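Local coordinates for protein cocosin 1 acidic chain (Cocos nucifera, PDB 5WPW) that probably serves as a nutrient reservoir in the coconut seed, as an 11S globulin that assembles into hexamers, and is a potential food allergen, at residues Gly22-Phe27 against Arg209-Arg214; Pro54-Ala59 against Arg154-Ala159; Leu74-Cys79 against Asn120-Trp125; Ala159-Gln164 against Ile175-Leu180. The protein carries 2 engineered substitutions. All coordinates share one frame; numbering follows the deposited sequence.

Contact 1: residues Gly22-Phe27 against Arg209-Arg214; sequences GVTDYF and RGEIVR
This is a buried contact between two sheets, where strand 22-26 near one end of the large N-terminal sheet lies over strand 212-214 of the facing sheet. Ile212 points at strand 22-26 and makes most of the contact: its CG2 approaches Gly22 N at 3.9 Å, while CD1 reaches Val23 N and Thr24 OG1. With chi1 at -52°, CG1 stands anti to the carbonyl carbon and CG2 anti to the backbone N, and both branches meet the other strand. Gly22 N is buried here without a polar partner. The short strand axes run antiparallel at 174° and approach to 7.4 Å, too far for backbone pairing, so side chains make the contact. The two sheets belong to the N-terminal cupin domain, a beta-barrel fold. Beside Ile212, the extended Glu211 chain brings its carboxylate next to Thr24, crossing that side chain at about a right angle. Thr24 OG1 lies 3.1 Å from Glu211 OE2, though a hydrogen bond there is doubtful. The stronger partner of Glu211 is Arg44, in a salt bridge, and Arg44 also bonds Thr24 OG1. Tyr26 approaches the carboxylate from the opposite direction, ring and carboxylate planes 9° apart, with OH 3.8 Å from Glu211 OE2; its hydroxyl is hydrogen-bonded to Gln162.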
loop_
_atom_site.group_PDB
_atom_site.type_symbol
_atom_site.label_atom_id
_atom_site.label_comp_id
_atom_site.label_asym_id
_atom_site.label_seq_id
_atom_site.Cartn_x
_atom_site.Cartn_y
_atom_site.Cartn_z
ATOM N N GLY A 22 12.718 -40.905 12.616
ATOM C CA GLY A 22 11.467 -40.594 11.958
ATOM C C GLY A 22 11.512 -41.008 10.502
ATOM O O GLY A 22 12.486 -41.613 10.043
ATOM N N VAL A 23 10.418 -40.692 9.792
ATOM C CA VAL A 23 10.245 -40.981 8.372
ATOM C C VAL A 23 9.609 -39.780 7.671
ATOM O O VAL A 23 8.809 -39.035 8.256
ATOM C CB VAL A 23 9.374 -42.238 8.099
ATOM C CG1 VAL A 23 9.742 -43.386 9.026
ATOM C CG2 VAL A 23 7.900 -41.916 8.200
ATOM N N THR A 24 9.959 -39.620 6.395
ATOM C CA THR A 24 9.421 -38.576 5.522
ATOM C C THR A 24 8.745 -39.229 4.326
ATOM O O THR A 24 9.397 -39.947 3.563
ATOM C CB THR A 24 10.530 -37.631 5.044
ATOM O OG1 THR A 24 11.254 -37.123 6.177
ATOM C CG2 THR A 24 9.936 -36.464 4.265
ATOM N N ASP A 25 7.445 -38.976 4.164
ATOM C CA ASP A 25 6.661 -39.503 3.055
ATOM C C ASP A 25 6.512 -38.407 2.014
ATOM O O ASP A 25 6.131 -37.288 2.355
ATOM C CB ASP A 25 5.277 -39.950 3.526
ATOM C CG ASP A 25 5.341 -40.998 4.588
ATOM O OD1 ASP A 25 6.345 -41.747 4.586
ATOM O OD2 ASP A 25 4.430 -41.060 5.437
ATOM N N TYR A 26 6.828 -38.708 0.764
ATOM C CA TYR A 26 6.722 -37.713 -0.299
ATOM C C TYR A 26 5.551 -38.060 -1.216
ATOM O O TYR A 26 5.495 -39.165 -1.769
ATOM C CB TYR A 26 8.022 -37.610 -1.100
ATOM C CG TYR A 26 9.263 -37.259 -0.292
ATOM C CD1 TYR A 26 9.925 -38.231 0.457
ATOM C CD2 TYR A 26 9.795 -35.968 -0.299
ATOM C CE1 TYR A 26 11.070 -37.927 1.187
ATOM C CE2 TYR A 26 10.946 -35.649 0.432
ATOM C CZ TYR A 26 11.578 -36.640 1.175
ATOM O OH TYR A 26 12.725 -36.369 1.914
ATOM N N PHE A 27 4.620 -37.121 -1.382
ATOM C CA PHE A 27 3.683 -37.235 -2.494
ATOM C C PHE A 27 4.401 -36.856 -3.782
ATOM O O PHE A 27 5.413 -36.155 -3.765
ATOM C CB PHE A 27 2.454 -36.349 -2.291
ATOM C CG PHE A 27 1.631 -36.688 -1.073
ATOM C CD1 PHE A 27 2.074 -36.368 0.194
ATOM C CD2 PHE A 27 0.380 -37.295 -1.211
ATOM C CE1 PHE A 27 1.307 -36.665 1.309
ATOM C CE2 PHE A 27 -0.392 -37.590 -0.107
ATOM C CZ PHE A 27 0.080 -37.274 1.161
ATOM N N ARG A 209 22.328 -41.064 9.542
ATOM C CA ARG A 209 21.079 -40.846 10.259
ATOM C C ARG A 209 19.962 -40.274 9.386
ATOM O O ARG A 209 18.787 -40.449 9.723
ATOM C CB ARG A 209 21.320 -39.918 11.448
ATOM C CG ARG A 209 22.453 -40.356 12.373
ATOM C CD ARG A 209 22.747 -39.296 13.435
ATOM N NE ARG A 209 23.314 -38.078 12.857
ATOM C CZ ARG A 209 23.366 -36.914 13.493
ATOM N NH1 ARG A 209 22.892 -36.815 14.726
ATOM N NH2 ARG A 209 23.899 -35.846 12.903
ATOM N N GLY A 210 20.279 -39.605 8.283
ATOM C CA GLY A 210 19.214 -38.921 7.553
ATOM C C GLY A 210 18.911 -37.559 8.162
ATOM O O GLY A 210 19.700 -37.013 8.950
ATOM N N GLU A 211 17.742 -37.001 7.807
ATOM C CA GLU A 211 17.406 -35.640 8.218
ATOM C C GLU A 211 16.581 -35.568 9.503
ATOM O O GLU A 211 16.301 -34.464 9.985
ATOM C CB GLU A 211 16.669 -34.913 7.085
ATOM C CG GLU A 211 15.362 -35.540 6.725
ATOM C CD GLU A 211 14.442 -34.572 5.992
ATOM O OE1 GLU A 211 14.678 -33.340 6.057
ATOM O OE2 GLU A 211 13.473 -35.051 5.365
ATOM N N ILE A 212 16.192 -36.698 10.082
ATOM C CA ILE A 212 15.589 -36.731 11.403
ATOM C C ILE A 212 16.462 -37.641 12.258
ATOM O O ILE A 212 16.520 -38.849 12.010
ATOM C CB ILE A 212 14.143 -37.232 11.375
ATOM C CG1 ILE A 212 13.327 -36.445 10.337
ATOM C CG2 ILE A 212 13.545 -37.132 12.760
ATOM C CD1 ILE A 212 11.993 -37.114 9.978
ATOM N N VAL A 213 17.142 -37.065 13.249
ATOM C CA VAL A 213 18.162 -37.763 14.034
ATOM C C VAL A 213 17.750 -37.812 15.500
ATOM O O VAL A 213 16.969 -36.979 15.973
ATOM C CB VAL A 213 19.548 -37.093 13.863
ATOM C CG1 VAL A 213 19.825 -36.866 12.398
ATOM C CG2 VAL A 213 19.661 -35.777 14.682
ATOM N N ARG A 214 18.280 -38.799 16.231
ATOM C CA ARG A 214 17.920 -38.985 17.630
ATOM C C ARG A 214 18.836 -38.153 18.519
ATOM O O ARG A 214 20.063 -38.201 18.377
ATOM C CB ARG A 214 17.996 -40.469 18.014
ATOM C CG ARG A 214 17.354 -40.835 19.360
ATOM C CD ARG A 214 15.820 -41.072 19.287
ATOM N NE ARG A 214 15.421 -42.118 18.336
ATOM C CZ ARG A 214 14.203 -42.661 18.264
ATOM N NH1 ARG A 214 13.237 -42.275 19.101
ATOM N NH2 ARG A 214 13.951 -43.599 17.354
#

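Contact 2: residues Pro54-Ala59 against Arg154-Ala159; sequences PSMSNA and RQFLLA
An antiparallel strand pair of the N-terminal cupin barrel is formed where strand 54-57 meets strand 155-157. Met56 and Phe156 are the hydrogen-bonded pair, with Phe156 N 2.8 Å from Met56 O and Met56 N 2.9 Å from Phe156 O. On their common face Met56 bends at chi2 (92°), laying its thioether against Phe156: SD sits 4.6 Å from the ring centroid, obliquely, a Met-aromatic contact, and CE touches Phe156 CB at 3.7 Å. The opposite face carries Ser55, Ser57, Gln155 and Leu157. There Gln155, extended beyond CG, brings NE2 to Ser55 OG (2.8 Å) in a strongly bent, weak hydrogen bond, and NE2 has a further weak bond to Glu211.

Past the strand end, Asn58 and Arg154 hold each other twice. Asn58 N donates to Arg154 O, and Arg154 N reaches Asn58 OD1 at 2.9 Å from 55° above the amide plane. The Arg154 guanidinium leads away to salt bridges with Asp150 and with Asp325 of a second subunit. At the other end Leu158 N bonds Pro54 O. This regular antiparallel alternation joins strands 50-57 and 155-157 in one sheet of the N-terminal cupin domain, a beta-barrel fold.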
loop_
_atom_site.group_PDB
_atom_site.type_symbol
_atom_site.label_atom_id
_atom_site.label_comp_id
_atom_site.label_asym_id
_atom_site.label_seq_id
_atom_site.Cartn_x
_atom_site.Cartn_y
_atom_site.Cartn_z
ATOM N N PRO A 54 18.507 -28.604 10.518
ATOM C CA PRO A 54 18.236 -27.321 9.855
ATOM C C PRO A 54 18.398 -27.408 8.346
ATOM O O PRO A 54 19.326 -28.036 7.830
ATOM C CB PRO A 54 19.252 -26.374 10.480
ATOM C CG PRO A 54 20.335 -27.281 11.058
ATOM C CD PRO A 54 19.597 -28.503 11.506
ATOM N N SER A 55 17.446 -26.790 7.640
ATOM C CA SER A 55 17.442 -26.787 6.184
ATOM C C SER A 55 16.579 -25.625 5.720
ATOM O O SER A 55 15.796 -25.063 6.495
ATOM C CB SER A 55 16.934 -28.117 5.602
ATOM O OG SER A 55 15.514 -28.267 5.718
ATOM N N MET A 56 16.738 -25.261 4.456
ATOM C CA MET A 56 15.923 -24.206 3.876
ATOM C C MET A 56 15.475 -24.644 2.493
ATOM O O MET A 56 16.128 -25.463 1.840
ATOM C CB MET A 56 16.638 -22.858 3.861
ATOM C CG MET A 56 17.942 -22.802 3.148
ATOM S SD MET A 56 17.698 -22.311 1.424
ATOM C CE MET A 56 19.415 -22.052 0.955
ATOM N N SER A 57 14.326 -24.120 2.065
ATOM C CA SER A 57 13.694 -24.514 0.815
ATOM C C SER A 57 13.522 -23.300 -0.096
ATOM O O SER A 57 13.451 -22.165 0.372
ATOM C CB SER A 57 12.325 -25.168 1.056
ATOM O OG SER A 57 12.457 -26.462 1.664
ATOM N N ASN A 58 13.492 -23.553 -1.404
ATOM C CA ASN A 58 13.273 -22.508 -2.406
ATOM C C ASN A 58 11.831 -22.026 -2.451
ATOM O O ASN A 58 11.561 -21.021 -3.120
ATOM C CB ASN A 58 13.662 -23.012 -3.801
ATOM C CG ASN A 58 12.724 -24.139 -4.323
ATOM O OD1 ASN A 58 12.295 -25.021 -3.562
ATOM N ND2 ASN A 58 12.414 -24.108 -5.622
ATOM N N ALA A 59 10.915 -22.714 -1.788
ATOM C CA ALA A 59 9.489 -22.399 -1.849
ATOM C C ALA A 59 8.936 -22.094 -0.462
ATOM O O ALA A 59 9.352 -22.728 0.527
ATOM C CB ALA A 59 8.722 -23.558 -2.463
ATOM N N ARG A 154 13.250 -27.734 -4.030
ATOM C CA ARG A 154 14.686 -27.836 -3.794
ATOM C C ARG A 154 14.924 -27.556 -2.313
ATOM O O ARG A 154 14.694 -26.433 -1.839
ATOM C CB ARG A 154 15.483 -26.856 -4.666
ATOM C CG ARG A 154 14.946 -26.597 -6.089
ATOM C CD ARG A 154 15.671 -27.395 -7.187
ATOM N NE ARG A 154 17.134 -27.295 -7.114
ATOM C CZ ARG A 154 17.922 -26.726 -8.025
ATOM N NH1 ARG A 154 17.419 -26.181 -9.124
ATOM N NH2 ARG A 154 19.238 -26.720 -7.841
ATOM N N GLN A 155 15.402 -28.570 -1.592
ATOM C CA GLN A 155 15.754 -28.458 -0.183
ATOM C C GLN A 155 17.270 -28.415 -0.017
ATOM O O GLN A 155 17.980 -29.261 -0.564
ATOM C CB GLN A 155 15.178 -29.630 0.619
ATOM C CG GLN A 155 14.978 -29.328 2.090
ATOM C CD GLN A 155 15.128 -30.553 2.974
ATOM O OE1 GLN A 155 15.637 -31.587 2.539
ATOM N NE2 GLN A 155 14.693 -30.444 4.218
ATOM N N PHE A 156 17.744 -27.434 0.752
ATOM C CA PHE A 156 19.159 -27.180 0.994
ATOM C C PHE A 156 19.430 -27.484 2.457
ATOM O O PHE A 156 19.046 -26.704 3.331
ATOM C CB PHE A 156 19.532 -25.728 0.676
ATOM C CG PHE A 156 19.325 -25.326 -0.775
ATOM C CD1 PHE A 156 18.055 -25.168 -1.295
ATOM C CD2 PHE A 156 20.418 -25.086 -1.605
ATOM C CE1 PHE A 156 17.881 -24.776 -2.638
ATOM C CE2 PHE A 156 20.256 -24.695 -2.922
ATOM C CZ PHE A 156 18.989 -24.543 -3.446
ATOM N N LEU A 157 20.085 -28.607 2.727
ATOM C CA LEU A 157 20.402 -28.990 4.099
ATOM C C LEU A 157 21.574 -28.168 4.611
ATOM O O LEU A 157 22.582 -28.022 3.921
ATOM C CB LEU A 157 20.753 -30.475 4.178
ATOM C CG LEU A 157 19.653 -31.439 3.808
ATOM C CD1 LEU A 157 20.287 -32.754 3.387
ATOM C CD2 LEU A 157 18.741 -31.622 5.003
ATOM N N LEU A 158 21.435 -27.609 5.816
ATOM C CA LEU A 158 22.581 -26.975 6.455
ATOM C C LEU A 158 23.459 -28.001 7.167
ATOM O O LEU A 158 24.648 -27.752 7.392
ATOM C CB LEU A 158 22.113 -25.908 7.456
ATOM C CG LEU A 158 21.556 -24.564 6.967
ATOM C CD1 LEU A 158 21.566 -23.535 8.104
ATOM C CD2 LEU A 158 22.310 -24.055 5.772
ATOM N N ALA A 159 22.898 -29.147 7.524
ATOM C CA ALA A 159 23.656 -30.205 8.162
ATOM C C ALA A 159 23.078 -31.534 7.720
ATOM O O ALA A 159 21.899 -31.617 7.367
ATOM C CB ALA A 159 23.607 -30.073 9.679
#

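Contact 3: residues Leu74-Cys79 against Asn120-Trp125; sequences LVMPGC and NGFAYW
Leu74 and Phe122 are brought together by their side-chain torsions: chi1 of 176° sets Leu74 CG anti to the backbone N, chi2 of 70° then turns CD1 across the contact, and Phe122, with chi1 at -70°, places its ring against Val75, Met76 and Pro77. Leu74 CD1 rests 3.7 Å from Phe122 CB. The chain then bends round the ring. Val75 O and Met76 CA approach it obliquely near CD2, while Pro77 CD lies over one face, offset toward the rim and 4.2 Å from Phe122 CD2. Pro77 and Gly78 are the central residues of a type II beta turn, closed by Cys79 N bonding to Met76 O.

Between the backbones, Val75 N donates to Ala123 O in a nearly straight hydrogen bond of 2.9 Å. The reciprocal link is made by water, which donates to Val75 O at 2.9 Å and accepts from Ala123 N at 2.7 Å. Thus one residue beyond the non-hydrogen-bonded antiparallel pair Leu74-Tyr124, one backbone link is direct and the other runs through water. The turn also carries Cys79 to its disulfide with Cys246, the bond that joins the acidic and basic chains. Phe241 of a third subunit packs on Phe122. Within the N-terminal cupin barrel, the contact lies at the end of the paired strands 70-74 and 124-127, with strand 107-110 beside Leu74 and strand 114-118 touching both Leu74 and Tyr124.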
loop_
_atom_site.group_PDB
_atom_site.type_symbol
_atom_site.label_atom_id
_atom_site.label_comp_id
_atom_site.label_asym_id
_atom_site.label_seq_id
_atom_site.Cartn_x
_atom_site.Cartn_y
_atom_site.Cartn_z
ATOM N N LEU A 74 13.016 -21.032 13.696
ATOM C CA LEU A 74 13.086 -20.351 12.415
ATOM C C LEU A 74 14.106 -19.239 12.559
ATOM O O LEU A 74 13.942 -18.338 13.396
ATOM C CB LEU A 74 11.724 -19.788 12.031
ATOM C CG LEU A 74 11.689 -18.980 10.748
ATOM C CD1 LEU A 74 11.893 -19.939 9.628
ATOM C CD2 LEU A 74 10.343 -18.290 10.625
ATOM N N VAL A 75 15.159 -19.302 11.775
ATOM C CA VAL A 75 16.217 -18.304 11.883
ATOM C C VAL A 75 15.939 -17.177 10.897
ATOM O O VAL A 75 15.883 -17.399 9.680
ATOM C CB VAL A 75 17.595 -18.926 11.643
ATOM C CG1 VAL A 75 18.654 -17.842 11.702
ATOM C CG2 VAL A 75 17.865 -20.027 12.672
ATOM N N MET A 76 15.778 -15.958 11.422
ATOM C CA MET A 76 15.555 -14.789 10.578
ATOM C C MET A 76 16.869 -14.041 10.419
ATOM O O MET A 76 17.341 -13.437 11.387
ATOM C CB MET A 76 14.482 -13.886 11.190
ATOM C CG MET A 76 13.256 -14.654 11.663
ATOM S SD MET A 76 11.706 -13.753 11.455
ATOM C CE MET A 76 10.518 -14.905 12.163
ATOM N N PRO A 77 17.498 -14.065 9.241
ATOM C CA PRO A 77 18.833 -13.470 9.088
ATOM C C PRO A 77 18.856 -11.970 9.351
ATOM O O PRO A 77 18.027 -11.208 8.845
ATOM C CB PRO A 77 19.188 -13.776 7.627
ATOM C CG PRO A 77 17.904 -14.137 6.969
ATOM C CD PRO A 77 17.057 -14.761 8.023
ATOM N N GLY A 78 19.848 -11.539 10.118
ATOM C CA GLY A 78 20.008 -10.129 10.405
ATOM C C GLY A 78 19.253 -9.658 11.621
ATOM O O GLY A 78 19.342 -8.472 11.966
ATOM N N CYS A 79 18.445 -10.604 12.312
ATOM C CA CYS A 79 17.741 -10.362 13.555
ATOM C C CYS A 79 18.634 -10.748 14.730
ATOM O O CYS A 79 19.431 -11.687 14.619
ATOM C CB CYS A 79 16.447 -11.170 13.599
ATOM S SG CYS A 79 15.207 -10.496 12.379
ATOM N N ASN A 120 10.383 -19.001 2.131
ATOM C CA ASN A 120 11.508 -19.600 1.424
ATOM C C ASN A 120 12.817 -18.962 1.883
ATOM O O ASN A 120 12.855 -17.802 2.298
ATOM C CB ASN A 120 11.357 -19.400 -0.066
ATOM C CG ASN A 120 11.197 -17.961 -0.396
ATOM O OD1 ASN A 120 10.266 -17.319 0.094
ATOM N ND2 ASN A 120 12.131 -17.413 -1.164
ATOM N N GLY A 121 13.893 -19.737 1.818
ATOM C CA GLY A 121 15.208 -19.208 2.087
ATOM C C GLY A 121 15.567 -18.995 3.541
ATOM O O GLY A 121 16.672 -18.508 3.810
ATOM N N PHE A 122 14.684 -19.339 4.489
ATOM C CA PHE A 122 14.956 -19.225 5.921
ATOM C C PHE A 122 15.255 -20.602 6.512
ATOM O O PHE A 122 14.479 -21.536 6.319
ATOM C CB PHE A 122 13.759 -18.633 6.690
ATOM C CG PHE A 122 13.497 -17.164 6.426
ATOM C CD1 PHE A 122 13.507 -16.651 5.145
ATOM C CD2 PHE A 122 13.182 -16.307 7.477
ATOM C CE1 PHE A 122 13.248 -15.304 4.914
ATOM C CE2 PHE A 122 12.918 -14.967 7.252
ATOM C CZ PHE A 122 12.962 -14.462 5.963
ATOM N N ALA A 123 16.342 -20.708 7.278
ATOM C CA ALA A 123 16.664 -21.959 7.963
ATOM C C ALA A 123 15.651 -22.297 9.055
ATOM O O ALA A 123 15.264 -21.446 9.869
ATOM C CB ALA A 123 18.069 -21.889 8.564
ATOM N N TYR A 124 15.269 -23.573 9.100
ATOM C CA TYR A 124 14.183 -24.091 9.926
ATOM C C TYR A 124 14.603 -25.424 10.542
ATOM O O TYR A 124 15.211 -26.247 9.851
ATOM C CB TYR A 124 12.954 -24.298 9.045
ATOM C CG TYR A 124 11.771 -25.038 9.625
ATOM C CD1 TYR A 124 10.884 -24.396 10.469
ATOM C CD2 TYR A 124 11.504 -26.359 9.272
ATOM C CE1 TYR A 124 9.780 -25.047 10.985
ATOM C CE2 TYR A 124 10.389 -27.025 9.784
ATOM C CZ TYR A 124 9.536 -26.357 10.644
ATOM O OH TYR A 124 8.423 -26.981 11.170
ATOM N N TRP A 125 14.257 -25.647 11.817
ATOM C CA TRP A 125 14.469 -26.943 12.464
ATOM C C TRP A 125 13.323 -27.220 13.439
ATOM O O TRP A 125 12.610 -26.307 13.871
ATOM C CB TRP A 125 15.852 -27.006 13.175
ATOM C CG TRP A 125 16.066 -25.962 14.232
ATOM C CD1 TRP A 125 16.701 -24.753 14.072
ATOM C CD2 TRP A 125 15.681 -26.032 15.606
ATOM N NE1 TRP A 125 16.715 -24.068 15.259
ATOM C CE2 TRP A 125 16.085 -24.825 16.215
ATOM C CE3 TRP A 125 15.008 -26.993 16.381
ATOM C CZ2 TRP A 125 15.851 -24.550 17.559
ATOM C CZ3 TRP A 125 14.772 -26.719 17.724
ATOM C CH2 TRP A 125 15.190 -25.505 18.299
HETATM O O HOH W 1 17.590 -18.298 7.546
#

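Contact 4: residues Ala159-Gln164 against Ile175-Leu180; sequences AGRQEQ and IKENIL
Arg161 and Glu177 lie side by side and point the same way, their guanidinium and carboxylate planes 30° apart. Arg161 NE makes the salt bridge to Glu177 OE2 at 3.0 Å; the carboxylate sits at the edge of the guanidinium, near its plane, whereas NE meets OE2 from 43° above the carboxylate plane. A bend at chi3 (80°) turns the guanidinium into this position. NH2 adds a weak bond to the same oxygen, and NH1 is taken by the backbone O of Asp207. Over one face of the guanidinium lies Ile175, whose CG2 is 3.7 Å from Arg161 NH2; the carboxylate at the edge, the methyl on the face and the Asp207 carbonyl together limit its rotation.

The backbone here forms a short, loosely paired beta hairpin of strands 161-163 and 175-177, flanking the barrel of the N-terminal cupin domain. Its central pair is hydrogen-bonded: Lys176 N to Gln162 O at 2.7 Å and Gln162 N to Lys176 O at 3.1 Å. The side chains of these two leave on the other face, Gln162 to Tyr26 and Lys176 to the carbonyl of Gln155 and that of Asp325 of a second subunit. Gln164 crosses Lys176 at about a right angle, NE2 resting 3.5 Å from Lys176 CB. Beyond the strands Asn178 turns toward Gly160, its ND2 giving a weak hydrogen bond of 3.4 Å to Gly160 O.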
loop_
_atom_site.group_PDB
_atom_site.type_symbol
_atom_site.label_atom_id
_atom_site.label_comp_id
_atom_site.label_asym_id
_atom_site.label_seq_id
_atom_site.Cartn_x
_atom_site.Cartn_y
_atom_site.Cartn_z
ATOM N N ALA A 159 22.898 -29.147 7.524
ATOM C CA ALA A 159 23.656 -30.205 8.162
ATOM C C ALA A 159 23.078 -31.534 7.720
ATOM O O ALA A 159 21.899 -31.617 7.367
ATOM C CB ALA A 159 23.607 -30.073 9.679
ATOM N N GLY A 160 23.910 -32.573 7.737
ATOM C CA GLY A 160 23.427 -33.923 7.512
ATOM C C GLY A 160 23.412 -34.355 6.056
ATOM O O GLY A 160 24.069 -33.785 5.185
ATOM N N ARG A 161 22.652 -35.428 5.813
ATOM C CA ARG A 161 22.504 -36.078 4.516
ATOM C C ARG A 161 21.145 -36.760 4.485
ATOM O O ARG A 161 20.575 -37.079 5.530
ATOM C CB ARG A 161 23.591 -37.131 4.243
ATOM C CG ARG A 161 25.032 -36.652 4.301
ATOM C CD ARG A 161 25.990 -37.841 4.368
ATOM N NE ARG A 161 26.241 -38.459 3.068
ATOM C CZ ARG A 161 26.285 -39.774 2.868
ATOM N NH1 ARG A 161 26.083 -40.605 3.885
ATOM N NH2 ARG A 161 26.527 -40.258 1.655
ATOM N N GLN A 162 20.629 -37.002 3.281
ATOM C CA GLN A 162 19.287 -37.566 3.164
ATOM C C GLN A 162 19.137 -38.323 1.851
ATOM O O GLN A 162 19.439 -37.783 0.781
ATOM C CB GLN A 162 18.215 -36.468 3.267
ATOM C CG GLN A 162 16.821 -36.886 2.789
ATOM C CD GLN A 162 15.962 -37.518 3.888
ATOM O OE1 GLN A 162 16.478 -38.069 4.872
ATOM N NE2 GLN A 162 14.641 -37.448 3.716
ATOM N N GLU A 163 18.671 -39.572 1.939
ATOM C CA GLU A 163 18.369 -40.356 0.746
ATOM C C GLU A 163 17.250 -39.675 -0.033
ATOM O O GLU A 163 16.106 -39.637 0.430
ATOM C CB GLU A 163 17.978 -41.795 1.118
ATOM C CG GLU A 163 17.830 -42.747 -0.075
ATOM C CD GLU A 163 16.517 -43.531 -0.053
ATOM O OE1 GLU A 163 15.926 -43.754 -1.136
ATOM O OE2 GLU A 163 16.076 -43.923 1.049
ATOM N N GLN A 164 17.573 -39.112 -1.195
ATOM C CA GLN A 164 16.587 -38.440 -2.037
ATOM C C GLN A 164 15.448 -39.381 -2.423
ATOM O O GLN A 164 14.363 -39.331 -1.840
ATOM C CB GLN A 164 17.253 -37.877 -3.294
ATOM C CG GLN A 164 18.229 -36.745 -3.027
ATOM C CD GLN A 164 18.922 -36.263 -4.284
ATOM O OE1 GLN A 164 19.051 -37.009 -5.255
ATOM N NE2 GLN A 164 19.372 -35.011 -4.271
ATOM N N ILE A 175 21.839 -39.875 -2.450
ATOM C CA ILE A 175 21.912 -39.243 -1.135
ATOM C C ILE A 175 22.304 -37.782 -1.319
ATOM O O ILE A 175 23.364 -37.482 -1.882
ATOM C CB ILE A 175 22.892 -39.957 -0.186
ATOM C CG1 ILE A 175 22.361 -41.345 0.180
ATOM C CG2 ILE A 175 23.084 -39.140 1.085
ATOM C CD1 ILE A 175 22.863 -41.890 1.520
ATOM N N LYS A 176 21.451 -36.880 -0.839
ATOM C CA LYS A 176 21.681 -35.444 -0.929
ATOM C C LYS A 176 22.564 -34.983 0.225
ATOM O O LYS A 176 22.259 -35.245 1.392
ATOM C CB LYS A 176 20.339 -34.708 -0.920
ATOM C CG LYS A 176 20.314 -33.346 -0.232
ATOM C CD LYS A 176 18.881 -32.965 0.129
ATOM C CE LYS A 176 17.969 -32.938 -1.102
ATOM N NZ LYS A 176 18.202 -31.733 -1.953
ATOM N N GLU A 177 23.656 -34.296 -0.106
ATOM C CA GLU A 177 24.594 -33.793 0.885
ATOM C C GLU A 177 24.180 -32.404 1.369
ATOM O O GLU A 177 23.392 -31.705 0.731
ATOM C CB GLU A 177 26.007 -33.747 0.303
ATOM C CG GLU A 177 26.535 -35.086 -0.201
ATOM C CD GLU A 177 27.087 -35.940 0.926
ATOM O OE1 GLU A 177 27.116 -35.454 2.075
ATOM O OE2 GLU A 177 27.501 -37.090 0.669
ATOM N N ASN A 178 24.718 -32.011 2.516
ATOM C CA ASN A 178 24.469 -30.666 2.992
ATOM C C ASN A 178 25.337 -29.683 2.214
ATOM O O ASN A 178 26.318 -30.057 1.571
ATOM C CB ASN A 178 24.725 -30.571 4.491
ATOM C CG ASN A 178 26.188 -30.550 4.829
ATOM O OD1 ASN A 178 26.795 -29.487 4.917
ATOM N ND2 ASN A 178 26.766 -31.726 5.022
ATOM N N ILE A 179 24.948 -28.409 2.257
ATOM C CA ILE A 179 25.569 -27.429 1.369
ATOM C C ILE A 179 27.030 -27.209 1.719
ATOM O O ILE A 179 27.839 -26.884 0.840
ATOM C CB ILE A 179 24.786 -26.115 1.424
ATOM C CG1 ILE A 179 24.615 -25.704 2.872
ATOM C CG2 ILE A 179 23.428 -26.322 0.776
ATOM C CD1 ILE A 179 24.467 -24.222 3.065
ATOM N N LEU A 180 27.396 -27.361 2.995
ATOM C CA LEU A 180 28.797 -27.181 3.375
ATOM C C LEU A 180 29.695 -28.224 2.720
ATOM O O LEU A 180 30.882 -27.961 2.490
ATOM C CB LEU A 180 28.949 -27.228 4.891
ATOM C CG LEU A 180 28.075 -26.248 5.678
ATOM C CD1 LEU A 180 28.379 -26.375 7.167
ATOM C CD2 LEU A 180 28.266 -24.808 5.180
#

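In the fold
All four contacts lie in the N-terminal cupin half of the subunit and touch a second subunit, so this region also forms part of the hexamer interface. Contact 1 spans the longest stretch of chain and encloses the other three; contact 3 falls within the span of contact 2, and contact 4 follows, sharing Ala159 with contact 2. Contacts 2 and 3, centres about 10 Å apart, meet through neighbouring strands 50-57 and 124-127; strand 212-214 of contact 1 pairs with strand 50-57 too. The hairpin of contact 4 is tied to contact 1 by Gln162 NE2 and Tyr26 OH, and to contact 2 by Lys176 NZ and Gln155 O. Contact 3, centred some 21 Å from contact 1, carries the cysteine joining acidic and basic chains.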